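Local coordinates for IroE protein (Escherichia coli, PDB 2GZS) that hydrolyses the trilactone of enterobactin and its C-glucosylated salmochelin forms, usually cutting the ring once to release linear trimers, at residues W146-G151 against G248-A253; W240-L245 against F255-L260. All blocks are in the same frame, centred on the assembly; numbering follows the deposited sequence.

Overall arrangement
Both contacts lie on helix 247-262, which packs against the large mixed sheet of this alpha/beta-hydrolase fold. Contact 1 joins the first half of that helix to the C-terminal end of the inner strand 143-148; contact 2 joins a later part, 255-260, to the outermost strand 237-241 and the turn after it. Along the chain the order is 146-151, 240-245, 248-253, 255-260, so the segments of the two contacts alternate. Their centres are about 9 Å apart and they touch directly, W146 CZ2 lying 3.4 Å from F255 CB. One helix, starting at the catalytic H247, is thus anchored beside the nucleophile S149 and at the edge of the sheet.

Contact 1 (W146-G151 against G248-A253); sequences WGHSYG and GPMFNA. With DFP (diisopropyl phosphonate), chain B.
F251 meets W146 at its face and H148 at its edge, and the three rings form an aromatic cluster beside the nucleophile elbow, the GxSxG turn typical of alpha/beta hydrolases. W146 brings the edge of its six-membered ring, led by CH2, onto the face of F251 in a T-shaped stack, with planes 88° apart and CH2 3.7 Å from F251 CZ. F251 presents its own edge to the face of H148 in an offset edge-to-face pair, its CD1 3.7 Å from H148 ND1. The imidazole edge also meets selenomethionine M250, whose CG is 3.9 Å from H148 NE2. With CG trans to the backbone N (chi1 175°), H148 turns its ring toward helix 247-262. Behind them W146 packs on V54 and F251 on A53 of helix 51-57, and a weak hydrogen bond joins W146 NE1 to S254 OG.

Beyond this cluster the strand ends in the strained turn at S149, which has positive phi (67°). S149 OG is bonded covalently to the phosphorus of the diisopropyl phosphonate at 1.6 Å, marking it as the reactive serine. Y150 N donates an almost straight hydrogen bond to O3P, 2.9 Å away, an arrangement consistent with one arm of the oxyanion hole; R90 NH1 also hydrogen-bonds the inhibitor. The Y150 ring lays one face against an isopropyl group, whose C1' lies over the ring centre. A serine here would keep the backbone N-H but would probably leave that isopropyl group without its aromatic wall and freer to turn. The nearest approach of the H148 ring to the inhibitor is through CE1, 3.7 Å from C3.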
loop_
_atom_site.group_PDB
_atom_site.type_symbol
_atom_site.label_atom_id
_atom_site.label_comp_id
_atom_site.label_asym_id
_atom_site.label_seq_id
_atom_site.Cartn_x
_atom_site.Cartn_y
_atom_site.Cartn_z
ATOM N N TRP A 146 -0.111 0.459 -1.494
ATOM C CA TRP A 146 1.150 -0.097 -0.977
ATOM C C TRP A 146 1.009 -0.351 0.510
ATOM O O TRP A 146 0.431 0.404 1.272
ATOM C CB TRP A 146 2.304 0.969 -1.197
ATOM C CG TRP A 146 3.604 0.539 -0.520
ATOM C CD1 TRP A 146 4.610 -0.228 -1.089
ATOM C CD2 TRP A 146 4.008 0.847 0.834
ATOM N NE1 TRP A 146 5.583 -0.389 -0.124
ATOM C CE2 TRP A 146 5.288 0.230 1.035
ATOM C CE3 TRP A 146 3.409 1.578 1.885
ATOM C CZ2 TRP A 146 5.967 0.347 2.273
ATOM C CZ3 TRP A 146 4.107 1.687 3.123
ATOM C CH2 TRP A 146 5.360 1.066 3.257
ATOM N N GLY A 147 1.708 -1.466 0.918
ATOM C CA GLY A 147 1.870 -1.739 2.350
ATOM C C GLY A 147 3.017 -2.729 2.586
ATOM O O GLY A 147 3.356 -3.450 1.662
ATOM N N HIS A 148 3.514 -2.649 3.844
ATOM C CA HIS A 148 4.653 -3.501 4.216
ATOM C C HIS A 148 4.301 -4.375 5.428
ATOM O O HIS A 148 3.701 -3.916 6.358
ATOM C CB HIS A 148 5.844 -2.567 4.585
ATOM C CG HIS A 148 7.075 -3.263 5.113
ATOM N ND1 HIS A 148 7.282 -3.414 6.471
ATOM C CD2 HIS A 148 8.115 -3.821 4.460
ATOM C CE1 HIS A 148 8.444 -4.049 6.604
ATOM N NE2 HIS A 148 8.992 -4.326 5.443
ATOM N N SER A 149 4.794 -5.615 5.294
ATOM C CA SER A 149 4.677 -6.570 6.450
ATOM C C SER A 149 3.194 -6.889 6.645
ATOM O O SER A 149 2.633 -7.395 5.665
ATOM C CB SER A 149 5.438 -6.022 7.656
ATOM O OG SER A 149 5.513 -7.155 8.632
ATOM N N TYR A 150 2.556 -6.601 7.794
ATOM C CA TYR A 150 1.098 -6.774 7.781
ATOM C C TYR A 150 0.460 -5.952 6.662
ATOM O O TYR A 150 -0.530 -6.392 6.076
ATOM C CB TYR A 150 0.502 -6.373 9.126
ATOM C CG TYR A 150 0.595 -7.354 10.302
ATOM C CD1 TYR A 150 0.584 -8.719 10.017
ATOM C CD2 TYR A 150 0.665 -6.875 11.580
ATOM C CE1 TYR A 150 0.667 -9.585 11.102
ATOM C CE2 TYR A 150 0.729 -7.748 12.677
ATOM C CZ TYR A 150 0.733 -9.082 12.368
ATOM O OH TYR A 150 0.779 -9.992 13.413
ATOM N N GLY A 151 1.031 -4.790 6.363
ATOM C CA GLY A 151 0.486 -3.985 5.250
ATOM C C GLY A 151 0.623 -4.746 3.953
ATOM O O GLY A 151 -0.225 -4.634 3.062
ATOM N N GLY A 248 14.059 -1.807 8.389
ATOM C CA GLY A 248 13.949 -0.335 8.207
ATOM C C GLY A 248 14.324 0.037 6.782
ATOM O O GLY A 248 13.569 0.723 6.042
ATOM N N PRO A 249 15.484 -0.344 6.298
ATOM C CA PRO A 249 15.837 -0.061 4.907
ATOM C C PRO A 249 14.841 -0.669 3.986
ATOM O O PRO A 249 14.550 -0.105 2.930
ATOM C CB PRO A 249 17.240 -0.718 4.779
ATOM C CG PRO A 249 17.781 -0.591 6.163
ATOM C CD PRO A 249 16.595 -0.896 7.079
HETATM N N MSE A 250 14.245 -1.857 4.172
HETATM C CA MSE A 250 13.247 -2.372 3.276
HETATM C C MSE A 250 11.924 -1.593 3.293
HETATM O O MSE A 250 11.344 -1.478 2.215
HETATM C CB MSE A 250 12.950 -3.830 3.749
HETATM C CG MSE A 250 11.876 -4.442 2.863
HETATM SE SE MSE A 250 12.494 -4.688 1.017
HETATM C CE MSE A 250 10.800 -5.250 0.463
ATOM N N PHE A 251 11.501 -1.154 4.458
ATOM C CA PHE A 251 10.301 -0.291 4.527
ATOM C C PHE A 251 10.520 0.904 3.586
ATOM O O PHE A 251 9.648 1.230 2.794
ATOM C CB PHE A 251 10.024 0.132 5.974
ATOM C CG PHE A 251 8.734 0.941 6.158
ATOM C CD1 PHE A 251 7.616 0.259 6.616
ATOM C CD2 PHE A 251 8.689 2.310 5.901
ATOM C CE1 PHE A 251 6.428 0.990 6.766
ATOM C CE2 PHE A 251 7.517 2.998 6.048
ATOM C CZ PHE A 251 6.367 2.373 6.523
ATOM N N ASN A 252 11.699 1.499 3.759
ATOM C CA ASN A 252 12.043 2.684 2.954
ATOM C C ASN A 252 12.106 2.355 1.490
ATOM O O ASN A 252 11.536 3.005 0.617
ATOM C CB ASN A 252 13.455 3.175 3.338
ATOM C CG ASN A 252 13.470 3.963 4.623
ATOM O OD1 ASN A 252 12.384 4.275 5.120
ATOM N ND2 ASN A 252 14.665 4.246 5.120
ATOM N N ALA A 253 12.884 1.321 1.116
ATOM C CA ALA A 253 13.073 0.974 -0.274
ATOM C C ALA A 253 11.782 0.686 -0.998
ATOM O O ALA A 253 11.543 1.077 -2.152
ATOM C CB ALA A 253 13.987 -0.268 -0.397
HETATM C C1 DFP B . 7.872 -6.430 10.619
HETATM C C2 DFP B . 8.150 -6.770 12.085
HETATM C C3 DFP B . 8.758 -5.307 10.101
HETATM C "C1'" DFP B . 4.157 -8.973 11.034
HETATM C "C2'" DFP B . 4.053 -9.847 9.819
HETATM C "C3'" DFP B . 4.546 -9.889 12.243
HETATM P P DFP B . 5.243 -6.730 10.099
HETATM O O1P DFP B . 6.491 -5.946 10.615
HETATM O O2P DFP B . 5.249 -8.098 10.887
HETATM O O3P DFP B . 3.943 -5.960 10.275
#

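Contact 2 (W240-L245 against F255-L260); sequences WDFPNL and FRQALL
Q257 leaves its helix with CG trans to the backbone N (chi1 -177°) and then bends at chi2 (68°), which lays its chain across W240. The indole's own first torsion, with CG trans to the carbonyl carbon, swings it toward the helix, and the two side chains cross at about a right angle. Q257 CG stands over one face of the six-membered ring, 3.7 Å from its centroid, in a CH-pi contact; its closest ring atom is W240 CZ3 at 3.4 Å. The terminal amide runs nearly parallel to the indole plane (9°), above and just past the CZ3-CH2 edge, with NE2 3.6 Å from W240 CH2. F242 adds a lighter touch through CZ, 3.9 Å from Q257 CB.

W240 lies near the end of strand 237-241, the outermost of the sheet, and F242 opens the type II beta turn that runs to L245, so the glutamine joins helix 247-262 to the sheet edge and its turn. M202 of the neighbouring strand touches all three of these side chains.

The glutamine divides its work: its CB and CG methylenes pack on aromatic carbon and its amide passes beyond the indole rim, while NE2 hydrogen-bonds E265 OE2, a bond that would be expected to hold the amide's rotation, and with it the near-parallel set against the indole.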
loop_
_atom_site.group_PDB
_atom_site.type_symbol
_atom_site.label_atom_id
_atom_site.label_comp_id
_atom_site.label_asym_id
_atom_site.label_seq_id
_atom_site.Cartn_x
_atom_site.Cartn_y
_atom_site.Cartn_z
ATOM N N TRP A 240 10.054 -7.310 -7.220
ATOM C CA TRP A 240 11.100 -6.336 -6.905
ATOM C C TRP A 240 11.930 -6.926 -5.768
ATOM O O TRP A 240 11.402 -7.182 -4.684
ATOM C CB TRP A 240 10.507 -5.014 -6.453
ATOM C CG TRP A 240 9.762 -4.210 -7.493
ATOM C CD1 TRP A 240 8.463 -4.315 -7.881
ATOM C CD2 TRP A 240 10.352 -3.166 -8.275
ATOM N NE1 TRP A 240 8.187 -3.390 -8.866
ATOM C CE2 TRP A 240 9.346 -2.685 -9.106
ATOM C CE3 TRP A 240 11.663 -2.658 -8.275
ATOM C CZ2 TRP A 240 9.618 -1.644 -9.991
ATOM C CZ3 TRP A 240 11.920 -1.613 -9.174
ATOM C CH2 TRP A 240 10.899 -1.169 -9.984
ATOM N N ASP A 241 13.205 -7.138 -6.030
ATOM C CA ASP A 241 14.095 -7.699 -5.019
ATOM C C ASP A 241 15.019 -6.646 -4.436
ATOM O O ASP A 241 15.606 -5.853 -5.229
ATOM C CB ASP A 241 14.973 -8.765 -5.688
ATOM C CG ASP A 241 15.640 -9.672 -4.684
ATOM O OD1 ASP A 241 15.435 -9.564 -3.474
ATOM O OD2 ASP A 241 16.375 -10.543 -5.235
ATOM N N PHE A 242 15.159 -6.526 -3.146
ATOM C CA PHE A 242 16.077 -5.629 -2.504
ATOM C C PHE A 242 17.024 -6.450 -1.625
ATOM O O PHE A 242 16.730 -6.595 -0.442
ATOM C CB PHE A 242 15.311 -4.599 -1.637
ATOM C CG PHE A 242 14.360 -3.788 -2.514
ATOM C CD1 PHE A 242 14.769 -2.649 -3.195
ATOM C CD2 PHE A 242 13.039 -4.182 -2.668
ATOM C CE1 PHE A 242 13.869 -1.959 -3.999
ATOM C CE2 PHE A 242 12.143 -3.466 -3.451
ATOM C CZ PHE A 242 12.546 -2.329 -4.130
ATOM N N PRO A 243 18.028 -7.068 -2.241
ATOM C CA PRO A 243 18.708 -8.120 -1.491
ATOM C C PRO A 243 19.353 -7.672 -0.183
ATOM O O PRO A 243 19.980 -6.673 0.063
ATOM C CB PRO A 243 19.811 -8.582 -2.469
ATOM C CG PRO A 243 19.179 -8.303 -3.829
ATOM C CD PRO A 243 18.510 -6.925 -3.619
ATOM N N ASN A 244 19.170 -8.558 0.818
ATOM C CA ASN A 244 19.801 -8.470 2.129
ATOM C C ASN A 244 19.454 -7.257 2.957
ATOM O O ASN A 244 20.212 -6.892 3.860
ATOM C CB ASN A 244 21.339 -8.604 1.914
ATOM C CG ASN A 244 21.643 -9.909 1.175
ATOM O OD1 ASN A 244 22.305 -10.010 0.125
ATOM N ND2 ASN A 244 21.134 -10.993 1.729
ATOM N N LEU A 245 18.327 -6.589 2.682
ATOM C CA LEU A 245 17.958 -5.440 3.497
ATOM C C LEU A 245 17.256 -5.783 4.811
ATOM O O LEU A 245 16.430 -6.690 4.838
ATOM C CB LEU A 245 17.016 -4.498 2.710
ATOM C CG LEU A 245 17.600 -3.819 1.466
ATOM C CD1 LEU A 245 16.595 -2.732 1.057
ATOM C CD2 LEU A 245 19.000 -3.297 1.716
ATOM N N PHE A 255 8.604 1.479 -0.129
ATOM C CA PHE A 255 7.610 2.573 -0.355
ATOM C C PHE A 255 8.195 3.540 -1.379
ATOM O O PHE A 255 7.450 4.072 -2.203
ATOM C CB PHE A 255 7.233 3.221 0.964
ATOM C CG PHE A 255 7.869 4.501 1.419
ATOM C CD1 PHE A 255 7.541 5.766 0.851
ATOM C CD2 PHE A 255 8.799 4.531 2.449
ATOM C CE1 PHE A 255 8.137 6.937 1.292
ATOM C CE2 PHE A 255 9.415 5.690 2.857
ATOM C CZ PHE A 255 9.089 6.923 2.289
ATOM N N ARG A 256 9.496 3.823 -1.293
ATOM C CA ARG A 256 10.018 4.840 -2.248
ATOM C C ARG A 256 10.012 4.289 -3.630
ATOM O O ARG A 256 9.678 4.973 -4.613
ATOM C CB ARG A 256 11.419 5.236 -1.764
ATOM C CG ARG A 256 11.392 6.050 -0.496
ATOM C CD ARG A 256 12.850 6.385 -0.121
ATOM N NE ARG A 256 12.904 6.692 1.299
ATOM C CZ ARG A 256 13.312 7.866 1.754
ATOM N NH1 ARG A 256 13.681 8.741 0.826
ATOM N NH2 ARG A 256 13.318 8.037 3.071
ATOM N N GLN A 257 10.361 3.024 -3.861
ATOM C CA GLN A 257 10.368 2.463 -5.191
ATOM C C GLN A 257 8.946 2.351 -5.756
ATOM O O GLN A 257 8.750 2.528 -6.943
ATOM C CB GLN A 257 11.142 1.117 -5.248
ATOM C CG GLN A 257 11.217 0.570 -6.681
ATOM C CD GLN A 257 12.097 1.454 -7.571
ATOM O OE1 GLN A 257 13.300 1.555 -7.325
ATOM N NE2 GLN A 257 11.540 2.118 -8.574
ATOM N N ALA A 258 7.966 2.095 -4.862
ATOM C CA ALA A 258 6.580 2.105 -5.358
ATOM C C ALA A 258 6.177 3.507 -5.850
ATOM O O ALA A 258 5.567 3.565 -6.905
ATOM C CB ALA A 258 5.663 1.590 -4.239
ATOM N N LEU A 259 6.530 4.490 -5.047
ATOM C CA LEU A 259 6.203 5.855 -5.572
ATOM C C LEU A 259 6.903 6.116 -6.895
ATOM O O LEU A 259 6.358 6.663 -7.845
ATOM C CB LEU A 259 6.593 6.856 -4.497
ATOM C CG LEU A 259 5.663 6.965 -3.312
ATOM C CD1 LEU A 259 6.273 7.697 -2.122
ATOM C CD2 LEU A 259 4.354 7.697 -3.751
ATOM N N LEU A 260 8.183 5.762 -6.958
ATOM C CA LEU A 260 8.933 6.039 -8.206
ATOM C C LEU A 260 8.342 5.300 -9.379
ATOM O O LEU A 260 8.217 5.785 -10.523
ATOM C CB LEU A 260 10.412 5.685 -7.995
ATOM C CG LEU A 260 11.154 6.640 -7.070
ATOM C CD1 LEU A 260 12.429 5.986 -6.556
ATOM C CD2 LEU A 260 11.531 7.952 -7.768
#